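Local coordinates for hypothetical sugar ABC-transporter sugar binding protein (Arthrobacter globiformis, PDB 7BVT) that binds cyclic alpha-maltosyl-(1→6)-maltose and, as a solute-binding protein, probably delivers it to an ABC transporter for uptake, at residues 198-210 and 282-295. Numbering follows the deposited sequence.
Sequences TWNFQVNLWQAGG and VPYPSDGEPATNLG. With GLC (alpha-D-glucopyranose), chain B; GLC (alpha-D-glucopyranose), chain C.
N293 lays its side-chain amide between W199 and W206 and spends both amide hydrogens on helix 198-207. N293 ND2 donates to W199 O (2.9 Å, on a lone pair in the carbonyl plane) and to Q202 OE1 (2.9 Å), and because both acceptors lie close to the plane of the N293 amide, its rotation is fixed. N293 OD1 meets the edge of the W206 indole, 3.4 Å from W206 CH2, with ring and amide planes 82° apart.

Farther along the helix Q207 takes over. With CG anti to its own carbonyl carbon (chi1 -70°) and an extended chain, its amide runs into the loop, where NE2 makes a weak bond to P283 O and meets a water that also joins V282 O and A291 N. N204 ND2 holds Q207 OE1 from above the carbonyl plane, and W165 NE1 is a second donor to it. Q207 O accepts from E289 N (2.9 Å), close to the Schellman motif in which G209, with positive phi, turns the chain out of the helix.

Apolar contacts fill the middle: V203 CG1 meets V282 CG1 tip to tip (3.9 Å), and W206 CB packs on A291 CB.

At the sugar end, W199 offers one ring face to C6 of the chain B glucose, while W199 NE1 donates to O6 of the chain C glucose (3.1 Å, 168°). Helix 195-207 thus packs on the start of strand 292-301, and W199 and G295 at this junction line the glycan pocket of the solute-binding fold. L142 of strand 140-147 lies against W199 and V203, H369 stacks on W206, and helix 225-239 packs against F201 and P285.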
ATOM      1  N   THR A 198      -0.683  -6.118 -10.308  1.00 17.22           N
ATOM      2  CA  THR A 198      -0.821  -7.113  -9.237  1.00 16.73           C
ATOM      3  C   THR A 198      -1.528  -6.501  -8.032  1.00 16.14           C
ATOM      4  O   THR A 198      -2.449  -7.123  -7.513  1.00 16.77           O
ATOM      5  CB  THR A 198       0.536  -7.697  -8.851  1.00 17.29           C
ATOM      6  OG1 THR A 198       1.042  -8.322 -10.021  1.00 17.43           O
ATOM      7  CG2 THR A 198       0.446  -8.629  -7.675  1.00 17.65           C
ATOM      8  N   TRP A 199      -1.105  -5.344  -7.558  1.00 16.47           N
ATOM      9  CA  TRP A 199      -1.584  -4.847  -6.249  1.00 16.37           C
ATOM     10  C   TRP A 199      -2.989  -4.249  -6.407  1.00 16.13           C
ATOM     11  O   TRP A 199      -3.754  -4.307  -5.447  1.00 16.58           O
ATOM     12  CB  TRP A 199      -0.546  -3.944  -5.611  1.00 16.82           C
ATOM     13  CG  TRP A 199      -0.783  -2.473  -5.543  1.00 16.81           C
ATOM     14  CD1 TRP A 199      -0.964  -1.605  -6.577  1.00 20.66           C
ATOM     15  CD2 TRP A 199      -0.778  -1.672  -4.353  1.00 18.87           C
ATOM     16  NE1 TRP A 199      -1.126  -0.329  -6.095  1.00 20.36           N
ATOM     17  CE2 TRP A 199      -1.001  -0.336  -4.742  1.00 21.00           C
ATOM     18  CE3 TRP A 199      -0.620  -1.956  -2.999  1.00 18.63           C
ATOM     19  CZ2 TRP A 199      -1.014   0.709  -3.813  1.00 20.16           C
ATOM     20  CZ3 TRP A 199      -0.648  -0.927  -2.085  1.00 19.27           C
ATOM     21  CH2 TRP A 199      -0.910   0.371  -2.487  1.00 18.94           C
ATOM     22  N   ASN A 200      -3.353  -3.794  -7.601  1.00 15.80           N
ATOM     23  CA  ASN A 200      -4.763  -3.415  -7.868  1.00 16.04           C
ATOM     24  C   ASN A 200      -5.645  -4.657  -7.940  1.00 17.43           C
ATOM     25  O   ASN A 200      -6.778  -4.631  -7.400  1.00 16.69           O
ATOM     26  CB  ASN A 200      -4.836  -2.566  -9.135  1.00 17.58           C
ATOM     27  CG  ASN A 200      -4.511  -1.109  -8.894  1.00 18.28           C
ATOM     28  OD1 ASN A 200      -3.448  -0.613  -9.319  1.00 20.00           O
ATOM     29  ND2 ASN A 200      -5.377  -0.453  -8.171  1.00 15.58           N
ATOM     30  N   PHE A 201      -5.173  -5.713  -8.596  1.00 16.06           N
ATOM     31  CA  PHE A 201      -5.929  -6.963  -8.702  1.00 16.18           C
ATOM     32  C   PHE A 201      -6.110  -7.615  -7.334  1.00 15.55           C
ATOM     33  O   PHE A 201      -7.184  -8.151  -7.050  1.00 16.11           O
ATOM     34  CB  PHE A 201      -5.222  -7.927  -9.658  1.00 15.37           C
ATOM     35  CG  PHE A 201      -6.007  -9.183  -9.854  1.00 14.69           C
ATOM     36  CD1 PHE A 201      -7.098  -9.231 -10.714  1.00 17.00           C
ATOM     37  CD2 PHE A 201      -5.710 -10.308  -9.123  1.00 15.84           C
ATOM     38  CE1 PHE A 201      -7.865 -10.380 -10.816  1.00 17.20           C
ATOM     39  CE2 PHE A 201      -6.439 -11.457  -9.259  1.00 17.96           C
ATOM     40  CZ  PHE A 201      -7.520 -11.504 -10.101  1.00 17.79           C
ATOM     41  N   GLN A 202      -5.076  -7.601  -6.487  1.00 14.19           N
ATOM     42  CA  GLN A 202      -5.173  -8.293  -5.190  1.00 14.68           C
ATOM     43  C   GLN A 202      -6.389  -7.761  -4.420  1.00 15.29           C
ATOM     44  O   GLN A 202      -6.980  -8.481  -3.672  1.00 15.14           O
ATOM     45  CB  GLN A 202      -3.901  -8.076  -4.379  1.00 14.28           C
ATOM     46  CG  GLN A 202      -2.776  -8.993  -4.812  1.00 16.36           C
ATOM     47  CD  GLN A 202      -1.382  -8.481  -4.445  1.00 15.75           C
ATOM     48  OE1 GLN A 202      -1.183  -7.323  -4.110  1.00 15.31           O
ATOM     49  NE2 GLN A 202      -0.389  -9.384  -4.547  1.00 14.21           N
ATOM     50  N   VAL A 203      -6.683  -6.475  -4.535  1.00 14.60           N
ATOM     51  CA  VAL A 203      -7.848  -5.883  -3.819  1.00 15.47           C
ATOM     52  C   VAL A 203      -9.078  -6.713  -4.149  1.00 15.09           C
ATOM     53  O   VAL A 203      -9.785  -7.126  -3.259  1.00 14.94           O
ATOM     54  CB  VAL A 203      -8.067  -4.434  -4.266  1.00 15.71           C
ATOM     55  CG1 VAL A 203      -9.380  -3.886  -3.738  1.00 14.65           C
ATOM     56  CG2 VAL A 203      -6.899  -3.565  -3.862  1.00 17.03           C
ATOM     57  N   ASN A 204      -9.325  -6.926  -5.432  1.00 15.77           N
ATOM     58  CA  ASN A 204     -10.566  -7.593  -5.883  1.00 14.76           C
ATOM     59  C   ASN A 204     -10.493  -9.100  -5.614  1.00 16.08           C
ATOM     60  O   ASN A 204     -11.539  -9.695  -5.229  1.00 16.35           O
ATOM     61  CB  ASN A 204     -10.752  -7.327  -7.373  1.00 16.73           C
ATOM     62  CG  ASN A 204     -10.998  -5.865  -7.695  1.00 17.63           C
ATOM     63  OD1 ASN A 204     -10.500  -5.370  -8.702  1.00 20.17           O
ATOM     64  ND2 ASN A 204     -11.694  -5.135  -6.825  1.00 16.50           N
ATOM     65  N   LEU A 205      -9.296  -9.704  -5.650  1.00 14.99           N
ATOM     66  CA  LEU A 205      -9.103 -11.115  -5.269  1.00 15.24           C
ATOM     67  C   LEU A 205      -9.532 -11.270  -3.792  1.00 14.25           C
ATOM     68  O   LEU A 205     -10.300 -12.165  -3.442  1.00 15.76           O
ATOM     69  CB  LEU A 205      -7.636 -11.478  -5.511  1.00 15.58           C
ATOM     70  CG  LEU A 205      -7.209 -12.839  -4.963  1.00 16.79           C
ATOM     71  CD1 LEU A 205      -7.838 -13.983  -5.758  1.00 17.74           C
ATOM     72  CD2 LEU A 205      -5.701 -12.932  -4.979  1.00 18.83           C
ATOM     73  N   TRP A 206      -9.051 -10.424  -2.898  1.00 14.27           N
ATOM     74  CA  TRP A 206      -9.417 -10.496  -1.466  1.00 15.60           C
ATOM     75  C   TRP A 206     -10.902 -10.195  -1.222  1.00 14.88           C
ATOM     76  O   TRP A 206     -11.529 -10.921  -0.393  1.00 17.19           O
ATOM     77  CB  TRP A 206      -8.540  -9.559  -0.669  1.00 15.92           C
ATOM     78  CG  TRP A 206      -7.121  -9.991  -0.547  1.00 15.99           C
ATOM     79  CD1 TRP A 206      -6.626 -11.252  -0.376  1.00 16.77           C
ATOM     80  CD2 TRP A 206      -5.992  -9.110  -0.595  1.00 17.04           C
ATOM     81  NE1 TRP A 206      -5.243 -11.217  -0.313  1.00 17.31           N
ATOM     82  CE2 TRP A 206      -4.828  -9.912  -0.476  1.00 16.76           C
ATOM     83  CE3 TRP A 206      -5.854  -7.728  -0.803  1.00 16.78           C
ATOM     84  CZ2 TRP A 206      -3.560  -9.363  -0.480  1.00 17.21           C
ATOM     85  CZ3 TRP A 206      -4.588  -7.192  -0.764  1.00 16.69           C
ATOM     86  CH2 TRP A 206      -3.465  -7.997  -0.615  1.00 16.30           C
ATOM     87  N   GLN A 207     -11.487  -9.249  -1.954  1.00 15.45           N
ATOM     88  CA  GLN A 207     -12.910  -8.934  -1.781  1.00 15.86           C
ATOM     89  C   GLN A 207     -13.755 -10.151  -2.173  1.00 17.74           C
ATOM     90  O   GLN A 207     -14.794 -10.347  -1.568  1.00 19.03           O
ATOM     91  CB  GLN A 207     -13.305  -7.781  -2.707  1.00 14.91           C
ATOM     92  CG  GLN A 207     -12.705  -6.457  -2.280  1.00 15.40           C
ATOM     93  CD  GLN A 207     -13.022  -5.392  -3.288  1.00 15.52           C
ATOM     94  OE1 GLN A 207     -13.168  -5.701  -4.475  1.00 16.49           O
ATOM     95  NE2 GLN A 207     -13.210  -4.143  -2.839  1.00 15.96           N
ATOM     96  N   ALA A 208     -13.328 -10.960  -3.142  1.00 17.03           N
ATOM     97  CA  ALA A 208     -14.057 -12.177  -3.575  1.00 17.08           C
ATOM     98  C   ALA A 208     -13.857 -13.326  -2.560  1.00 21.22           C
ATOM     99  O   ALA A 208     -14.495 -14.390  -2.726  1.00 22.25           O
ATOM    100  CB  ALA A 208     -13.616 -12.585  -4.950  1.00 17.28           C
ATOM    101  N   GLY A 209     -13.025 -13.149  -1.534  1.00 18.22           N
ATOM    102  CA  GLY A 209     -12.774 -14.207  -0.536  1.00 20.85           C
ATOM    103  C   GLY A 209     -11.577 -15.038  -0.912  1.00 21.89           C
ATOM    104  O   GLY A 209     -11.371 -16.089  -0.300  1.00 22.44           O
ATOM    105  N   GLY A 210     -10.790 -14.559  -1.886  1.00 19.82           N
ATOM    106  CA  GLY A 210      -9.619 -15.276  -2.428  1.00 19.32           C
ATOM    107  C   GLY A 210      -8.361 -15.020  -1.627  1.00 20.37           C
ATOM    108  O   GLY A 210      -8.365 -14.170  -0.734  1.00 19.93           O
ATOM    109  N   VAL A 282     -13.565   0.892  -1.694  1.00 17.17           N
ATOM    110  CA  VAL A 282     -13.495   0.160  -2.985  1.00 17.44           C
ATOM    111  C   VAL A 282     -14.755  -0.674  -3.140  1.00 16.05           C
ATOM    112  O   VAL A 282     -15.091  -1.447  -2.236  1.00 15.36           O
ATOM    113  CB  VAL A 282     -12.265  -0.739  -3.119  1.00 16.38           C
ATOM    114  CG1 VAL A 282     -12.267  -1.331  -4.528  1.00 17.01           C
ATOM    115  CG2 VAL A 282     -10.993   0.066  -2.920  1.00 16.56           C
ATOM    116  N   PRO A 283     -15.503  -0.538  -4.264  1.00 16.52           N
ATOM    117  CA  PRO A 283     -16.686  -1.392  -4.428  1.00 16.81           C
ATOM    118  C   PRO A 283     -16.333  -2.869  -4.323  1.00 16.13           C
ATOM    119  O   PRO A 283     -15.297  -3.283  -4.854  1.00 16.56           O
ATOM    120  CB  PRO A 283     -17.220  -1.065  -5.803  1.00 16.59           C
ATOM    121  CG  PRO A 283     -16.773   0.382  -6.002  1.00 17.95           C
ATOM    122  CD  PRO A 283     -15.415   0.455  -5.337  1.00 16.85           C
ATOM    123  N   TYR A 284     -17.202  -3.643  -3.677  1.00 16.06           N
ATOM    124  CA  TYR A 284     -16.960  -5.085  -3.427  1.00 17.19           C
ATOM    125  C   TYR A 284     -18.170  -5.916  -3.798  1.00 18.97           C
ATOM    126  O   TYR A 284     -19.282  -5.389  -3.936  1.00 21.27           O
ATOM    127  CB  TYR A 284     -16.513  -5.328  -1.996  1.00 18.60           C
ATOM    128  CG  TYR A 284     -17.511  -5.065  -0.895  1.00 20.79           C
ATOM    129  CD1 TYR A 284     -17.698  -3.791  -0.378  1.00 25.38           C
ATOM    130  CD2 TYR A 284     -18.177  -6.113  -0.302  1.00 24.27           C
ATOM    131  CE1 TYR A 284     -18.556  -3.575   0.700  1.00 30.16           C
ATOM    132  CE2 TYR A 284     -19.058  -5.911   0.752  1.00 30.40           C
ATOM    133  CZ  TYR A 284     -19.232  -4.640   1.268  1.00 35.14           C
ATOM    134  OH  TYR A 284     -20.060  -4.458   2.351  1.00 40.26           O
ATOM    135  N   PRO A 285     -18.006  -7.231  -4.005  1.00 19.38           N
ATOM    136  CA  PRO A 285     -19.097  -7.992  -4.594  1.00 22.80           C
ATOM    137  C   PRO A 285     -20.147  -8.210  -3.519  1.00 27.14           C
ATOM    138  O   PRO A 285     -19.843  -8.268  -2.323  1.00 25.60           O
ATOM    139  CB  PRO A 285     -18.476  -9.308  -5.082  1.00 25.19           C
ATOM    140  CG  PRO A 285     -17.025  -9.283  -4.702  1.00 22.67           C
ATOM    141  CD  PRO A 285     -16.790  -8.021  -3.894  1.00 19.72           C
ATOM    142  N   SER A 286     -21.395  -8.276  -3.947  1.00 26.60           N
ATOM    143  CA  SER A 286     -22.481  -8.631  -3.021  1.00 29.31           C
ATOM    144  C   SER A 286     -22.160 -10.008  -2.398  1.00 27.26           C
ATOM    145  O   SER A 286     -22.484 -10.192  -1.284  1.00 33.97           O
ATOM    146  CB  SER A 286     -23.776  -8.572  -3.766  1.00 33.29           C
ATOM    147  OG  SER A 286     -23.846  -9.706  -4.586  1.00 37.75           O
ATOM    148  N   ASP A 287     -21.456 -10.921  -3.081  1.00 35.27           N
ATOM    149  CA  ASP A 287     -21.111 -12.268  -2.544  1.00 34.24           C
ATOM    150  C   ASP A 287     -19.783 -12.246  -1.770  1.00 37.38           C
ATOM    151  O   ASP A 287     -19.217 -13.346  -1.537  1.00 38.15           O
ATOM    152  CB  ASP A 287     -21.124 -13.333  -3.645  1.00 36.69           C
ATOM    153  CG  ASP A 287     -20.095 -13.248  -4.760  1.00 43.40           C
ATOM    154  OD1 ASP A 287     -19.078 -12.483  -4.651  1.00 38.72           O
ATOM    155  OD2 ASP A 287     -20.296 -14.010  -5.738  1.00 43.75           O
ATOM    156  N   GLY A 288     -19.262 -11.069  -1.408  1.00 28.28           N
ATOM    157  CA  GLY A 288     -17.893 -10.979  -0.895  1.00 24.62           C
ATOM    158  C   GLY A 288     -17.791 -10.066   0.299  1.00 26.46           C
ATOM    159  O   GLY A 288     -18.722  -9.974   1.115  1.00 25.94           O
ATOM    160  N   GLU A 289     -16.638  -9.413   0.441  1.00 21.97           N
ATOM    161  CA  GLU A 289     -16.304  -8.654   1.657  1.00 20.82           C
ATOM    162  C   GLU A 289     -15.466  -7.447   1.248  1.00 20.94           C
ATOM    163  O   GLU A 289     -14.796  -7.436   0.200  1.00 18.40           O
ATOM    164  CB  GLU A 289     -15.503  -9.500   2.666  1.00 21.96           C
ATOM    165  CG  GLU A 289     -14.123  -9.870   2.132  1.00 24.62           C
ATOM    166  CD  GLU A 289     -13.419 -11.020   2.847  1.00 26.54           C
ATOM    167  OE1 GLU A 289     -12.552 -10.734   3.666  1.00 26.31           O
ATOM    168  OE2 GLU A 289     -13.743 -12.197   2.556  1.00 28.33           O
ATOM    169  N   PRO A 290     -15.454  -6.410   2.082  1.00 19.81           N
ATOM    170  CA  PRO A 290     -14.596  -5.261   1.847  1.00 19.18           C
ATOM    171  C   PRO A 290     -13.129  -5.692   1.994  1.00 17.32           C
ATOM    172  O   PRO A 290     -12.800  -6.476   2.859  1.00 18.64           O
ATOM    173  CB  PRO A 290     -14.992  -4.262   2.949  1.00 21.79           C
ATOM    174  CG  PRO A 290     -16.317  -4.765   3.451  1.00 28.56           C
ATOM    175  CD  PRO A 290     -16.291  -6.275   3.282  1.00 24.45           C
ATOM    176  N   ALA A 291     -12.284  -5.140   1.138  1.00 16.97           N
ATOM    177  CA  ALA A 291     -10.826  -5.329   1.258  1.00 16.24           C
ATOM    178  C   ALA A 291     -10.127  -4.211   0.528  1.00 16.08           C
ATOM    179  O   ALA A 291     -10.645  -3.749  -0.472  1.00 19.44           O
ATOM    180  CB  ALA A 291     -10.384  -6.663   0.688  1.00 17.69           C
ATOM    181  N   THR A 292      -8.907  -3.943   0.968  1.00 16.66           N
ATOM    182  CA  THR A 292      -7.963  -3.136   0.197  1.00 17.26           C
ATOM    183  C   THR A 292      -6.533  -3.601   0.477  1.00 15.99           C
ATOM    184  O   THR A 292      -6.361  -4.585   1.205  1.00 15.61           O
ATOM    185  CB  THR A 292      -8.222  -1.645   0.424  1.00 19.43           C
ATOM    186  OG1 THR A 292      -7.417  -0.981  -0.546  1.00 20.40           O
ATOM    187  CG2 THR A 292      -7.870  -1.207   1.816  1.00 19.68           C
ATOM    188  N   ASN A 293      -5.573  -2.929  -0.164  1.00 14.32           N
ATOM    189  CA  ASN A 293      -4.143  -3.308  -0.152  1.00 13.85           C
ATOM    190  C   ASN A 293      -3.352  -2.182   0.534  1.00 15.29           C
ATOM    191  O   ASN A 293      -3.663  -1.021   0.274  1.00 14.64           O
ATOM    192  CB  ASN A 293      -3.657  -3.499  -1.583  1.00 14.45           C
ATOM    193  CG  ASN A 293      -2.627  -4.588  -1.711  1.00 14.80           C
ATOM    194  OD1 ASN A 293      -1.983  -4.976  -0.737  1.00 15.25           O
ATOM    195  ND2 ASN A 293      -2.504  -5.052  -2.923  1.00 15.89           N
ATOM    196  N   LEU A 294      -2.427  -2.523   1.417  1.00 15.06           N
ATOM    197  CA  LEU A 294      -1.614  -1.567   2.207  1.00 14.66           C
ATOM    198  C   LEU A 294      -0.294  -1.238   1.530  1.00 16.32           C
ATOM    199  O   LEU A 294       0.422  -2.128   1.100  1.00 17.15           O
ATOM    200  CB  LEU A 294      -1.344  -2.124   3.588  1.00 15.07           C
ATOM    201  CG  LEU A 294      -2.557  -2.186   4.507  1.00 16.61           C
ATOM    202  CD1 LEU A 294      -2.356  -3.176   5.634  1.00 17.33           C
ATOM    203  CD2 LEU A 294      -2.877  -0.791   5.038  1.00 18.35           C
ATOM    204  N   GLY A 295       0.019   0.051   1.494  1.00 15.62           N
ATOM    205  CA  GLY A 295       1.361   0.546   1.159  1.00 15.90           C
ATOM    206  C   GLY A 295       1.949   1.308   2.308  1.00 16.25           C
ATOM    207  O   GLY A 295       1.335   1.363   3.380  1.00 15.11           O
TER
HETATM  208  C1  GLC B   2       2.633   2.853  -3.150  1.00 26.87           C
HETATM  209  C2  GLC B   2       2.819   2.018  -1.921  1.00 25.75           C
HETATM  210  C3  GLC B   2       3.705   0.834  -2.219  1.00 25.80           C
HETATM  211  C4  GLC B   2       3.102   0.074  -3.411  1.00 24.40           C
HETATM  212  C5  GLC B   2       3.046   0.995  -4.623  1.00 24.92           C
HETATM  213  C6  GLC B   2       2.413   0.271  -5.825  1.00 26.69           C
HETATM  214  O2  GLC B   2       3.252   2.874  -0.879  1.00 25.85           O
HETATM  215  O3  GLC B   2       3.816   0.023  -1.037  1.00 25.47           O
HETATM  216  O4  GLC B   2       3.890  -1.043  -3.775  1.00 26.87           O
HETATM  217  O5  GLC B   2       2.207   2.078  -4.306  1.00 24.65           O
HETATM  218  O6  GLC B   2       2.819   0.953  -7.008  1.00 28.65           O
HETATM  219  C1  GLC C   3       2.091   0.481  -8.193  1.00 29.33           C
HETATM  220  C2  GLC C   3       2.829   0.882  -9.483  1.00 31.73           C
HETATM  221  C3  GLC C   3       2.915   2.407  -9.519  1.00 35.14           C
HETATM  222  C4  GLC C   3       1.517   3.050  -9.459  1.00 33.53           C
HETATM  223  C5  GLC C   3       0.623   2.436  -8.344  1.00 30.45           C
HETATM  224  C6  GLC C   3      -0.840   2.607  -8.677  1.00 29.38           C
HETATM  225  O2  GLC C   3       4.149   0.303  -9.480  1.00 33.65           O
HETATM  226  O3  GLC C   3       3.606   2.842 -10.705  1.00 34.94           O
HETATM  227  O4  GLC C   3       1.698   4.458  -9.243  1.00 32.21           O
HETATM  228  O5  GLC C   3       0.760   0.983  -8.255  1.00 26.96           O
HETATM  229  O6  GLC C   3      -1.564   2.382  -7.469  1.00 29.78           O
HETATM  230  O   HOH W   1     -13.791  -2.882  -0.260  1.00 18.18           O
HETATM  231  O   HOH W   2     -15.572 -12.914   0.658  1.00 36.64           O